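Local coordinates for nodulation protein S (Bradyrhizobium sp., PDB 3OFK) that binds S-adenosyl-L-homocysteine and is an S-adenosylmethionine-dependent N-methyltransferase, probably acting in the synthesis of nod factors, at residues L150-R156 with D196-F202; M133-I137 with V172-E178; T159-W163 with S192-D196; G50-N54 with H72-L76. All blocks are in the same frame, centred on the assembly; numbering follows the deposited sequence.

Interaction 1: L150-R156 with D196-F202; sequences LVFGSAR and DCLLARF
Asp196 turns its carboxylate anti to the backbone N (chi1 -177°), and Arg156 keeps its chain extended from CG to NE, which brings NE up to that carboxylate. The resulting salt bridge is loose: Arg156 NE lies 3.3 Å from Asp196 OD1, and the planes of guanidinium and carboxylate are 60° apart. The backbones add a bond from Arg156 N to Asp196 O (3.2 Å). Both methyls of Leu198 touch the guanidinium, CD1 at 3.8 Å from Arg156 NH2. With Arg156 replaced by an alanine, the Asp196 carboxylate would probably lose this charged mate and the Leu198 methyls their cover.

The other residues form an antiparallel ladder. Strands 150-155 and 196-202 run at 164°, and hydrogen-bonded pairs alternate with non-hydrogen-bonded ones. The shortest rung is Phe202 N to Leu150 O at 2.7 Å. Gly153 faces Leu199, whose CD2 sits tightly at 3.2 Å from Gly153 CA, a contact that the lack of a side chain at Gly153 permits. Phe152, Leu198 and Phe202 point to the face covered by helix 169-179. Val151 and Leu199 point to helix 33-46. Strand 196-203 is the reversed seventh strand of the methyltransferase sheet, and strand 148-155 is the fifth.

The chemistry divides accordingly: backbone bonds and apolar side chains hold the buried strands, while a weak ion pair closes the partly exposed end.

Interaction 2: M133-I137 with V172-E178; sequences MRTAI and VITILTE
Ile137 meets Val172, Ile175 and Leu176 where two helices of the Rossmann-like methyltransferase fold pack together. The segments 133-137 and 172-178 cross at -45°, with axes 10.6 Å apart. The tight part is apolar and lies on the inner side. Ile137 has CG1 anti to its carbonyl carbon (chi1 -70°), which carries CD1 across the gap between the helices. There Ile137 CD1 lies 3.6 Å from Ile175 CG2, with Val172 CG1 next to it. The other branch, Ile137 CG2, reaches Leu176 CD2, also at 3.6 Å. Met133 adds a looser touch, its SD 4.0 Å from Val172 CG2. Val172 and Leu176 also pack on Phe152 of strand 148-155, so this inner layer continues down to the sheet.

The outer side is looser and faces solvent. Arg134 and Glu178 are exposed there. Their salt bridge is long, 3.8 Å from Arg134 NH1 to Glu178 OE1, although the guanidinium and carboxylate are nearly coplanar (18°). No hydrogen bond joins the segments. Ile175 links the two zones, since its CG2 faces Ile137 and its CG1 and CD1 face Arg134. Cutting Ile175 back to an alanine would probably open a gap beside Ile137 CD1 and set the Arg134 guanidinium freer to turn. Ile175 CD1 sits over the centre of the Arg134 guanidinium, 3.8 Å above its plane.

Interaction 3: T159-W163 with S192-D196; sequences TCRRW and SADED
Thr159 and Asp194 approach to 5.8 Å between their CA atoms, where the short helix 157-162 meets the loop between strands 181-189 and 196-203. The helix is at its end here: Trp163 N still bonds to Thr159 O, but Trp163 itself has left the helix. Across the contact, Ser192 to Glu195 make a type I beta turn, closed by Glu195 N on Ser192 O at 3.0 Å. The turn presents the Ala193 carbonyl and the Asp194 side chain to the helix.

Thr159 OG1 makes a weak hydrogen bond to Ala193 O, 3.1 Å long. Its other branch, Thr159 CG2, lies 3.4 Å above the plane of the Trp163 ring, toward the rim. Asp194 shares its two oxygens between two partners. OD2 forms a salt bridge with Arg162 NH2 at the guanidinium edge, and the two planes are nearly coplanar (15°). The modelled 2.4 Å between Arg162 NH2 and Asp194 OD2 is too short to trust as a length. The arginine chain bends at chi3 (43°) to bring NH2 there. OD1 meets the edge of the indole, where Trp163 NE1 points at it almost straight, but the 3.5 Å from Trp163 NE1 to Asp194 OD1 makes this bond weak. Phe5 packs on both Arg162 and Asp194, and Trp163 also touches Ala155 of strand 148-155.

One carboxylate thus ties the helix end to the turn through a charged partner and a weak neutral one. The Arg162 charge probably helps to keep Asp194 ionised at this partly exposed place.

Interaction 4: G50-N54 with H72-L76; sequences GAVSN and HCKRL
Val52 N donates to His72 O in the shortest hydrogen bond between the segments, 2.8 Å and nearly straight at 174°. The next link runs the other way, from Lys74 N to Val52 O at 2.9 Å. Val52 and Cys73 therefore form a parallel beta bridge. Their side chains point to the same face, and Val52 CB lies 4.1 Å from Cys73 SG. The pairing then weakens as both chains turn a corner. Arg75 N reaches Ser53 O at 3.2 Å, from above the carbonyl plane and with a bent angle of 140°. Lys74 CB also rests against this carbonyl, 3.4 Å from Ser53 O, while the rest of the lysine leads away.

At the corner, Asn54 and Arg75 lie side by side and point the same way. Asn54 has CG anti to the backbone N (chi1 -165°), which sets the amide beside the arginine. Asn54 OD1 is 3.0 Å from Arg75 NH1. The stronger polar partners lie elsewhere: Arg75 NH1 forms a salt bridge with Glu113, and Asn54 ND2 bonds to Leu114 O. Asp116 takes the backbone N-H groups of Ser53 and Asn54, one on each carboxylate oxygen, which helps to fix the turn of that chain.

The contact joins the starts of strands 52-58 and 73-80. With helix 64-69 between them, these make a beta-alpha-beta crossover, the repeating unit of Rossmann-like folds.

Overall arrangement
Three of the contacts bear on one seven-stranded sheet, but at different places. Interaction 1 is buried and joins two antiparallel neighbours in it; interaction 4 lies at the surface, where two parallel strands begin. Interaction 2 belongs to the helical layer next to interaction 1: helix 169-179 rests on the Phe152, Leu198 and Phe202 side, and the two contacts touch. Interaction 3 is a surface contact nested in the chain between the strands of interaction 1. It shares Asp196 with them. Chemistry follows place. Backbone bonds dominate interactions 1 and 4, apolar packing interaction 2, and a charged side-chain pair interaction 3. Interactions 3 and 4 lie farthest apart, about 32 Å between centres.

Interaction 1: L150-R156 with D196-F202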
loop_
_atom_site.group_PDB
_atom_site.type_symbol
_atom_site.label_atom_id
_atom_site.label_comp_id
_atom_site.label_asym_id
_atom_site.label_seq_id
_atom_site.Cartn_x
_atom_site.Cartn_y
_atom_site.Cartn_z
ATOM N N LEU A 150 6.870 9.222 -1.545
ATOM C CA LEU A 150 5.708 8.397 -1.275
ATOM C C LEU A 150 5.453 7.606 -2.546
ATOM O O LEU A 150 5.422 8.176 -3.626
ATOM C CB LEU A 150 4.517 9.281 -0.894
ATOM C CG LEU A 150 3.189 8.584 -0.547
ATOM C CD1 LEU A 150 2.404 9.391 0.527
ATOM C CD2 LEU A 150 2.343 8.351 -1.821
ATOM N N VAL A 151 5.374 6.293 -2.417
ATOM C CA VAL A 151 5.129 5.400 -3.542
ATOM C C VAL A 151 3.740 4.852 -3.374
ATOM O O VAL A 151 3.488 4.129 -2.422
ATOM C CB VAL A 151 6.149 4.242 -3.603
ATOM C CG1 VAL A 151 5.655 3.154 -4.547
ATOM C CG2 VAL A 151 7.466 4.756 -4.060
ATOM N N PHE A 152 2.844 5.223 -4.291
ATOM C CA PHE A 152 1.444 4.867 -4.219
ATOM C C PHE A 152 1.111 3.953 -5.357
ATOM O O PHE A 152 1.621 4.111 -6.469
ATOM C CB PHE A 152 0.581 6.127 -4.324
ATOM C CG PHE A 152 -0.869 5.852 -4.652
ATOM C CD1 PHE A 152 -1.762 5.373 -3.670
ATOM C CD2 PHE A 152 -1.341 6.059 -5.953
ATOM C CE1 PHE A 152 -3.101 5.146 -3.981
ATOM C CE2 PHE A 152 -2.678 5.817 -6.277
ATOM C CZ PHE A 152 -3.561 5.348 -5.281
ATOM N N GLY A 153 0.260 2.978 -5.093
ATOM C CA GLY A 153 -0.247 2.150 -6.179
ATOM C C GLY A 153 -1.683 1.783 -5.922
ATOM O O GLY A 153 -2.059 1.610 -4.778
ATOM N N SER A 154 -2.473 1.644 -6.978
ATOM C CA SER A 154 -3.842 1.220 -6.816
ATOM C C SER A 154 -4.467 0.730 -8.135
ATOM O O SER A 154 -4.107 1.185 -9.223
ATOM C CB SER A 154 -4.658 2.367 -6.231
ATOM O OG SER A 154 -6.056 2.079 -6.135
ATOM N N ALA A 155 -5.351 -0.250 -8.015
ATOM C CA ALA A 155 -6.321 -0.553 -9.029
ATOM C C ALA A 155 -6.978 0.759 -9.452
ATOM O O ALA A 155 -7.079 1.677 -8.658
ATOM C CB ALA A 155 -7.333 -1.503 -8.482
ATOM N N ARG A 156 -7.375 0.854 -10.713
ATOM C CA ARG A 156 -7.991 2.076 -11.217
ATOM C C ARG A 156 -9.366 2.330 -10.613
ATOM O O ARG A 156 -9.991 1.418 -10.070
ATOM C CB ARG A 156 -8.093 2.037 -12.729
ATOM C CG ARG A 156 -6.754 2.291 -13.408
ATOM C CD ARG A 156 -6.857 2.200 -14.923
ATOM N NE ARG A 156 -5.559 2.373 -15.582
ATOM C CZ ARG A 156 -4.928 3.540 -15.760
ATOM N NH1 ARG A 156 -5.447 4.687 -15.335
ATOM N NH2 ARG A 156 -3.757 3.560 -16.373
ATOM N N ASP A 196 -5.339 -4.040 -13.466
ATOM C CA ASP A 196 -4.965 -2.808 -14.151
ATOM C C ASP A 196 -4.715 -1.709 -13.164
ATOM O O ASP A 196 -5.649 -1.065 -12.684
ATOM C CB ASP A 196 -6.035 -2.378 -15.145
ATOM C CG ASP A 196 -5.642 -1.130 -15.930
ATOM O OD1 ASP A 196 -4.468 -0.684 -15.881
ATOM O OD2 ASP A 196 -6.525 -0.590 -16.617
ATOM N N CYS A 197 -3.431 -1.489 -12.919
ATOM C CA CYS A 197 -2.931 -0.769 -11.777
ATOM C C CYS A 197 -2.169 0.446 -12.242
ATOM O O CYS A 197 -1.497 0.411 -13.268
ATOM C CB CYS A 197 -1.963 -1.680 -11.028
ATOM S SG CYS A 197 -1.211 -0.923 -9.618
ATOM N N LEU A 198 -2.266 1.513 -11.472
ATOM C CA LEU A 198 -1.482 2.720 -11.712
ATOM C C LEU A 198 -0.618 2.897 -10.491
ATOM O O LEU A 198 -1.115 2.779 -9.383
ATOM C CB LEU A 198 -2.397 3.939 -11.877
ATOM C CG LEU A 198 -1.863 5.185 -12.585
ATOM C CD1 LEU A 198 -1.175 4.860 -13.925
ATOM C CD2 LEU A 198 -3.031 6.128 -12.807
ATOM N N LEU A 199 0.680 3.107 -10.701
ATOM C CA LEU A 199 1.590 3.435 -9.628
ATOM C C LEU A 199 2.203 4.769 -9.945
ATOM O O LEU A 199 2.459 5.085 -11.115
ATOM C CB LEU A 199 2.715 2.391 -9.495
ATOM C CG LEU A 199 2.352 0.906 -9.568
ATOM C CD1 LEU A 199 3.539 0.005 -9.156
ATOM C CD2 LEU A 199 1.192 0.664 -8.663
ATOM N N ALA A 200 2.438 5.548 -8.900
ATOM C CA ALA A 200 3.093 6.844 -9.010
ATOM C C ALA A 200 3.977 7.069 -7.780
ATOM O O ALA A 200 3.618 6.716 -6.645
ATOM C CB ALA A 200 2.056 7.969 -9.143
ATOM N N ARG A 201 5.134 7.658 -8.032
ATOM C CA ARG A 201 6.079 8.015 -7.008
ATOM C C ARG A 201 6.011 9.522 -6.849
ATOM O O ARG A 201 6.198 10.270 -7.820
ATOM C CB ARG A 201 7.481 7.553 -7.413
ATOM C CG ARG A 201 8.584 7.830 -6.388
ATOM C CD ARG A 201 9.897 7.260 -6.901
ATOM N NE ARG A 201 11.014 7.401 -5.959
ATOM C CZ ARG A 201 12.057 8.228 -6.098
ATOM N NH1 ARG A 201 12.172 9.029 -7.163
ATOM N NH2 ARG A 201 13.011 8.245 -5.158
ATOM N N PHE A 202 5.743 9.956 -5.620
ATOM C CA PHE A 202 5.635 11.386 -5.302
ATOM C C PHE A 202 6.793 11.851 -4.422
ATOM O O PHE A 202 7.327 11.074 -3.623
ATOM C CB PHE A 202 4.305 11.657 -4.609
ATOM C CG PHE A 202 3.104 11.431 -5.490
ATOM C CD1 PHE A 202 2.461 12.506 -6.119
ATOM C CD2 PHE A 202 2.587 10.161 -5.666
ATOM C CE1 PHE A 202 1.373 12.305 -6.921
ATOM C CE2 PHE A 202 1.463 9.960 -6.469
ATOM C CZ PHE A 202 0.854 11.042 -7.090
#

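Interaction 2: M133-I137 with V172-E178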
loop_
_atom_site.group_PDB
_atom_site.type_symbol
_atom_site.label_atom_id
_atom_site.label_comp_id
_atom_site.label_asym_id
_atom_site.label_seq_id
_atom_site.Cartn_x
_atom_site.Cartn_y
_atom_site.Cartn_z
ATOM N N MET A 133 -10.374 9.225 2.932
ATOM C CA MET A 133 -9.175 9.140 2.083
ATOM C C MET A 133 -8.287 10.376 2.235
ATOM O O MET A 133 -7.088 10.243 2.442
ATOM C CB MET A 133 -9.514 8.928 0.620
ATOM C CG MET A 133 -10.137 7.610 0.337
ATOM S SD MET A 133 -9.930 7.048 -1.384
ATOM C CE MET A 133 -11.256 5.795 -1.380
ATOM N N ARG A 134 -8.892 11.556 2.162
ATOM C CA ARG A 134 -8.206 12.824 2.384
ATOM C C ARG A 134 -7.541 12.861 3.758
ATOM O O ARG A 134 -6.405 13.313 3.881
ATOM C CB ARG A 134 -9.194 13.994 2.297
ATOM C CG ARG A 134 -9.749 14.226 0.910
ATOM C CD ARG A 134 -10.240 15.660 0.715
ATOM N NE ARG A 134 -9.911 16.111 -0.643
ATOM C CZ ARG A 134 -10.604 15.792 -1.741
ATOM N NH1 ARG A 134 -10.199 16.242 -2.926
ATOM N NH2 ARG A 134 -11.697 15.024 -1.665
ATOM N N THR A 135 -8.264 12.455 4.800
ATOM C CA THR A 135 -7.692 12.444 6.139
ATOM C C THR A 135 -6.437 11.547 6.164
ATOM O O THR A 135 -5.388 11.948 6.645
ATOM C CB THR A 135 -8.689 11.939 7.201
ATOM O OG1 THR A 135 -9.700 12.930 7.416
ATOM C CG2 THR A 135 -7.982 11.683 8.527
ATOM N N ALA A 136 -6.570 10.333 5.663
ATOM C CA ALA A 136 -5.431 9.410 5.578
ATOM C C ALA A 136 -4.282 9.977 4.728
ATOM O O ALA A 136 -3.127 9.833 5.059
ATOM C CB ALA A 136 -5.874 8.079 4.993
ATOM N N ILE A 137 -4.606 10.582 3.602
ATOM C CA ILE A 137 -3.596 11.201 2.777
ATOM C C ILE A 137 -2.913 12.330 3.532
ATOM O O ILE A 137 -1.700 12.407 3.487
ATOM C CB ILE A 137 -4.163 11.673 1.449
ATOM C CG1 ILE A 137 -4.507 10.477 0.625
ATOM C CG2 ILE A 137 -3.155 12.513 0.664
ATOM C CD1 ILE A 137 -5.353 10.787 -0.513
ATOM N N VAL A 172 -7.073 9.220 -6.237
ATOM C CA VAL A 172 -6.057 9.459 -5.223
ATOM C C VAL A 172 -4.849 10.240 -5.763
ATOM O O VAL A 172 -4.371 11.167 -5.110
ATOM C CB VAL A 172 -5.608 8.160 -4.561
ATOM C CG1 VAL A 172 -4.434 8.413 -3.636
ATOM C CG2 VAL A 172 -6.782 7.515 -3.791
ATOM N N ILE A 173 -4.362 9.888 -6.952
ATOM C CA ILE A 173 -3.244 10.614 -7.562
ATOM C C ILE A 173 -3.571 12.102 -7.619
ATOM O O ILE A 173 -2.722 12.949 -7.311
ATOM C CB ILE A 173 -2.887 10.034 -8.960
ATOM C CG1 ILE A 173 -2.143 8.695 -8.808
ATOM C CG2 ILE A 173 -2.013 10.993 -9.748
ATOM C CD1 ILE A 173 -1.988 7.923 -10.077
ATOM N N THR A 174 -4.816 12.422 -8.003
ATOM C CA THR A 174 -5.259 13.800 -8.068
ATOM C C THR A 174 -5.102 14.519 -6.739
ATOM O O THR A 174 -4.606 15.655 -6.702
ATOM C CB THR A 174 -6.714 13.906 -8.595
ATOM O OG1 THR A 174 -6.737 13.430 -9.939
ATOM C CG2 THR A 174 -7.226 15.371 -8.582
ATOM N N ILE A 175 -5.538 13.863 -5.673
ATOM C CA ILE A 175 -5.522 14.425 -4.320
ATOM C C ILE A 175 -4.086 14.505 -3.803
ATOM O O ILE A 175 -3.675 15.517 -3.222
ATOM C CB ILE A 175 -6.366 13.574 -3.344
ATOM C CG1 ILE A 175 -7.863 13.626 -3.730
ATOM C CG2 ILE A 175 -6.151 14.043 -1.902
ATOM C CD1 ILE A 175 -8.750 12.637 -2.938
ATOM N N LEU A 176 -3.327 13.436 -4.031
ATOM C CA LEU A 176 -1.911 13.427 -3.675
ATOM C C LEU A 176 -1.170 14.596 -4.294
ATOM O O LEU A 176 -0.334 15.196 -3.633
ATOM C CB LEU A 176 -1.251 12.116 -4.102
ATOM C CG LEU A 176 -1.570 10.894 -3.263
ATOM C CD1 LEU A 176 -1.009 9.622 -3.897
ATOM C CD2 LEU A 176 -1.021 11.077 -1.887
ATOM N N THR A 177 -1.498 14.920 -5.552
ATOM C CA THR A 177 -0.803 15.951 -6.325
ATOM C C THR A 177 -0.978 17.394 -5.764
ATOM O O THR A 177 -0.170 18.289 -6.074
ATOM C CB THR A 177 -1.208 15.888 -7.856
ATOM O OG1 THR A 177 -0.993 14.559 -8.370
ATOM C CG2 THR A 177 -0.405 16.923 -8.711
ATOM N N GLU A 178 -2.024 17.605 -4.959
ATOM C CA GLU A 178 -2.311 18.896 -4.319
ATOM C C GLU A 178 -1.287 19.207 -3.243
ATOM O O GLU A 178 -1.030 20.373 -2.944
ATOM C CB GLU A 178 -3.708 18.895 -3.650
ATOM C CG GLU A 178 -4.920 18.675 -4.586
ATOM C CD GLU A 178 -6.202 18.230 -3.855
ATOM O OE1 GLU A 178 -7.140 17.755 -4.539
ATOM O OE2 GLU A 178 -6.280 18.355 -2.614
#

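Interaction 3: T159-W163 with S192-D196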
loop_
_atom_site.group_PDB
_atom_site.type_symbol
_atom_site.label_atom_id
_atom_site.label_comp_id
_atom_site.label_asym_id
_atom_site.label_seq_id
_atom_site.Cartn_x
_atom_site.Cartn_y
_atom_site.Cartn_z
ATOM N N THR A 159 -12.190 -0.017 -11.790
ATOM C CA THR A 159 -12.028 -1.342 -11.186
ATOM C C THR A 159 -12.462 -1.289 -9.732
ATOM O O THR A 159 -13.165 -2.175 -9.256
ATOM C CB THR A 159 -10.569 -1.834 -11.226
ATOM O OG1 THR A 159 -10.209 -2.209 -12.566
ATOM C CG2 THR A 159 -10.391 -3.046 -10.282
ATOM N N CYS A 160 -12.027 -0.238 -9.036
ATOM C CA CYS A 160 -12.352 -0.058 -7.618
ATOM C C CYS A 160 -13.857 0.076 -7.406
ATOM O O CYS A 160 -14.396 -0.460 -6.452
ATOM C CB CYS A 160 -11.622 1.146 -7.045
ATOM S SG CYS A 160 -9.947 0.765 -6.681
ATOM N N ARG A 161 -14.525 0.770 -8.312
ATOM C CA ARG A 161 -15.968 0.956 -8.221
ATOM C C ARG A 161 -16.720 -0.348 -8.497
ATOM O O ARG A 161 -17.743 -0.619 -7.863
ATOM C CB ARG A 161 -16.439 2.059 -9.168
ATOM C CG ARG A 161 -16.168 3.486 -8.673
ATOM C CD ARG A 161 -17.002 4.511 -9.474
ATOM N NE ARG A 161 -16.970 4.246 -10.926
ATOM C CZ ARG A 161 -16.046 4.701 -11.783
ATOM N NH1 ARG A 161 -15.046 5.479 -11.370
ATOM N NH2 ARG A 161 -16.127 4.377 -13.072
ATOM N N ARG A 162 -16.199 -1.154 -9.422
ATOM C CA ARG A 162 -16.733 -2.486 -9.679
ATOM C C ARG A 162 -16.556 -3.367 -8.443
ATOM O O ARG A 162 -17.379 -4.246 -8.182
ATOM C CB ARG A 162 -16.051 -3.122 -10.902
ATOM C CG ARG A 162 -16.971 -3.993 -11.740
ATOM C CD ARG A 162 -16.323 -4.479 -13.045
ATOM N NE ARG A 162 -14.930 -4.932 -12.899
ATOM C CZ ARG A 162 -13.847 -4.237 -13.265
ATOM N NH1 ARG A 162 -13.952 -3.026 -13.815
ATOM N NH2 ARG A 162 -12.635 -4.755 -13.078
ATOM N N TRP A 163 -15.497 -3.118 -7.667
ATOM C CA TRP A 163 -15.281 -3.863 -6.426
ATOM C C TRP A 163 -16.125 -3.369 -5.242
ATOM O O TRP A 163 -15.972 -3.874 -4.137
ATOM C CB TRP A 163 -13.799 -3.851 -6.026
ATOM C CG TRP A 163 -12.898 -4.663 -6.915
ATOM C CD1 TRP A 163 -13.259 -5.640 -7.814
ATOM C CD2 TRP A 163 -11.473 -4.597 -6.948
ATOM N NE1 TRP A 163 -12.132 -6.161 -8.415
ATOM C CE2 TRP A 163 -11.026 -5.539 -7.894
ATOM C CE3 TRP A 163 -10.525 -3.806 -6.276
ATOM C CZ2 TRP A 163 -9.677 -5.716 -8.193
ATOM C CZ3 TRP A 163 -9.186 -3.986 -6.572
ATOM C CH2 TRP A 163 -8.774 -4.933 -7.530
ATOM N N SER A 192 -6.851 -9.419 -17.022
ATOM C CA SER A 192 -8.231 -8.970 -17.065
ATOM C C SER A 192 -8.367 -7.494 -16.717
ATOM O O SER A 192 -7.386 -6.815 -16.352
ATOM C CB SER A 192 -9.061 -9.797 -16.085
ATOM O OG SER A 192 -8.708 -9.459 -14.744
ATOM N N ALA A 193 -9.600 -7.008 -16.820
ATOM C CA ALA A 193 -9.929 -5.642 -16.441
ATOM C C ALA A 193 -9.596 -5.388 -14.959
ATOM O O ALA A 193 -9.142 -4.293 -14.611
ATOM C CB ALA A 193 -11.406 -5.352 -16.742
ATOM N N ASP A 194 -9.798 -6.401 -14.102
ATOM C CA ASP A 194 -9.431 -6.344 -12.654
ATOM C C ASP A 194 -7.931 -6.154 -12.378
ATOM O O ASP A 194 -7.539 -5.786 -11.264
ATOM C CB ASP A 194 -9.833 -7.653 -11.934
ATOM C CG ASP A 194 -11.324 -7.738 -11.592
ATOM O OD1 ASP A 194 -11.674 -8.663 -10.812
ATOM O OD2 ASP A 194 -12.136 -6.922 -12.094
ATOM N N GLU A 195 -7.098 -6.486 -13.362
ATOM C CA GLU A 195 -5.645 -6.404 -13.223
ATOM C C GLU A 195 -5.141 -5.231 -14.033
ATOM O O GLU A 195 -4.622 -5.387 -15.150
ATOM C CB GLU A 195 -4.968 -7.736 -13.612
ATOM C CG GLU A 195 -5.155 -8.798 -12.528
ATOM C CD GLU A 195 -4.743 -10.211 -12.911
ATOM O OE1 GLU A 195 -4.225 -10.469 -14.032
ATOM O OE2 GLU A 195 -4.955 -11.089 -12.057
ATOM N N ASP A 196 -5.339 -4.040 -13.466
ATOM C CA ASP A 196 -4.965 -2.808 -14.151
ATOM C C ASP A 196 -4.715 -1.709 -13.164
ATOM O O ASP A 196 -5.649 -1.065 -12.684
ATOM C CB ASP A 196 -6.035 -2.378 -15.145
ATOM C CG ASP A 196 -5.642 -1.130 -15.930
ATOM O OD1 ASP A 196 -4.468 -0.684 -15.881
ATOM O OD2 ASP A 196 -6.525 -0.590 -16.617
#

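Interaction 4: G50-N54 with H72-L76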
loop_
_atom_site.group_PDB
_atom_site.type_symbol
_atom_site.label_atom_id
_atom_site.label_comp_id
_atom_site.label_asym_id
_atom_site.label_seq_id
_atom_site.Cartn_x
_atom_site.Cartn_y
_atom_site.Cartn_z
ATOM N N GLY A 50 17.994 4.893 -4.074
ATOM C CA GLY A 50 18.953 4.087 -3.302
ATOM C C GLY A 50 18.363 3.564 -2.001
ATOM O O GLY A 50 17.143 3.452 -1.877
ATOM N N ALA A 51 19.232 3.229 -1.039
ATOM C CA ALA A 51 18.808 2.698 0.272
ATOM C C ALA A 51 17.967 3.719 1.056
ATOM O O ALA A 51 18.223 4.928 0.999
ATOM C CB ALA A 51 20.043 2.239 1.116
ATOM N N VAL A 52 16.996 3.229 1.814
ATOM C CA VAL A 52 16.083 4.107 2.583
ATOM C C VAL A 52 16.542 4.199 4.049
ATOM O O VAL A 52 17.003 3.218 4.596
ATOM C CB VAL A 52 14.622 3.589 2.407
ATOM C CG1 VAL A 52 13.695 4.144 3.425
ATOM C CG2 VAL A 52 14.131 3.897 0.982
ATOM N N SER A 53 16.434 5.364 4.687
ATOM C CA SER A 53 16.774 5.474 6.136
ATOM C C SER A 53 15.684 4.965 7.122
ATOM O O SER A 53 15.978 4.357 8.171
ATOM C CB SER A 53 17.104 6.918 6.500
ATOM O OG SER A 53 18.334 7.367 5.899
ATOM N N ASN A 54 14.426 5.267 6.812
ATOM C CA ASN A 54 13.346 5.074 7.774
ATOM C C ASN A 54 12.100 4.922 6.980
ATOM O O ASN A 54 11.526 5.907 6.562
ATOM C CB ASN A 54 13.250 6.290 8.705
ATOM C CG ASN A 54 12.408 6.017 9.928
ATOM O OD1 ASN A 54 12.309 4.882 10.381
ATOM N ND2 ASN A 54 11.814 7.078 10.489
ATOM N N HIS A 72 16.336 -3.174 2.310
ATOM C CA HIS A 72 16.743 -1.914 1.705
ATOM C C HIS A 72 16.445 -0.680 2.567
ATOM O O HIS A 72 16.702 0.444 2.141
ATOM C CB HIS A 72 16.083 -1.823 0.341
ATOM C CG HIS A 72 16.273 -3.062 -0.487
ATOM N ND1 HIS A 72 17.506 -3.486 -0.934
ATOM C CD2 HIS A 72 15.385 -3.998 -0.896
ATOM C CE1 HIS A 72 17.365 -4.617 -1.597
ATOM N NE2 HIS A 72 16.087 -4.959 -1.576
ATOM N N CYS A 73 15.919 -0.906 3.772
ATOM C CA CYS A 73 15.584 0.156 4.721
ATOM C C CYS A 73 16.402 -0.052 5.994
ATOM O O CYS A 73 16.421 -1.144 6.527
ATOM C CB CYS A 73 14.109 0.063 5.087
ATOM S SG CYS A 73 12.940 0.042 3.697
ATOM N N LYS A 74 17.078 0.983 6.477
ATOM C CA LYS A 74 17.858 0.902 7.710
ATOM C C LYS A 74 16.904 0.594 8.887
ATOM O O LYS A 74 17.176 -0.243 9.753
ATOM C CB LYS A 74 18.608 2.232 7.906
ATOM C CG LYS A 74 19.576 2.313 9.061
ATOM C CD LYS A 74 20.576 3.444 8.774
ATOM C CE LYS A 74 21.211 4.016 10.030
ATOM N NZ LYS A 74 22.163 5.108 9.636
ATOM N N ARG A 75 15.774 1.276 8.871
ATOM C CA ARG A 75 14.630 0.966 9.741
ATOM C C ARG A 75 13.367 0.907 8.893
ATOM O O ARG A 75 13.204 1.691 7.943
ATOM C CB ARG A 75 14.485 2.028 10.842
ATOM C CG ARG A 75 15.586 2.020 11.871
ATOM C CD ARG A 75 15.326 3.006 13.047
ATOM N NE ARG A 75 14.206 2.581 13.901
ATOM C CZ ARG A 75 13.000 3.152 13.968
ATOM N NH1 ARG A 75 12.684 4.229 13.255
ATOM N NH2 ARG A 75 12.087 2.639 14.783
ATOM N N LEU A 76 12.474 -0.017 9.246
ATOM C CA LEU A 76 11.167 -0.176 8.584
ATOM C C LEU A 76 10.084 -0.253 9.660
ATOM O O LEU A 76 10.226 -1.008 10.647
ATOM C CB LEU A 76 11.111 -1.457 7.727
ATOM C CG LEU A 76 9.844 -1.832 6.929
ATOM C CD1 LEU A 76 9.388 -0.696 5.939
ATOM C CD2 LEU A 76 9.981 -3.137 6.214
#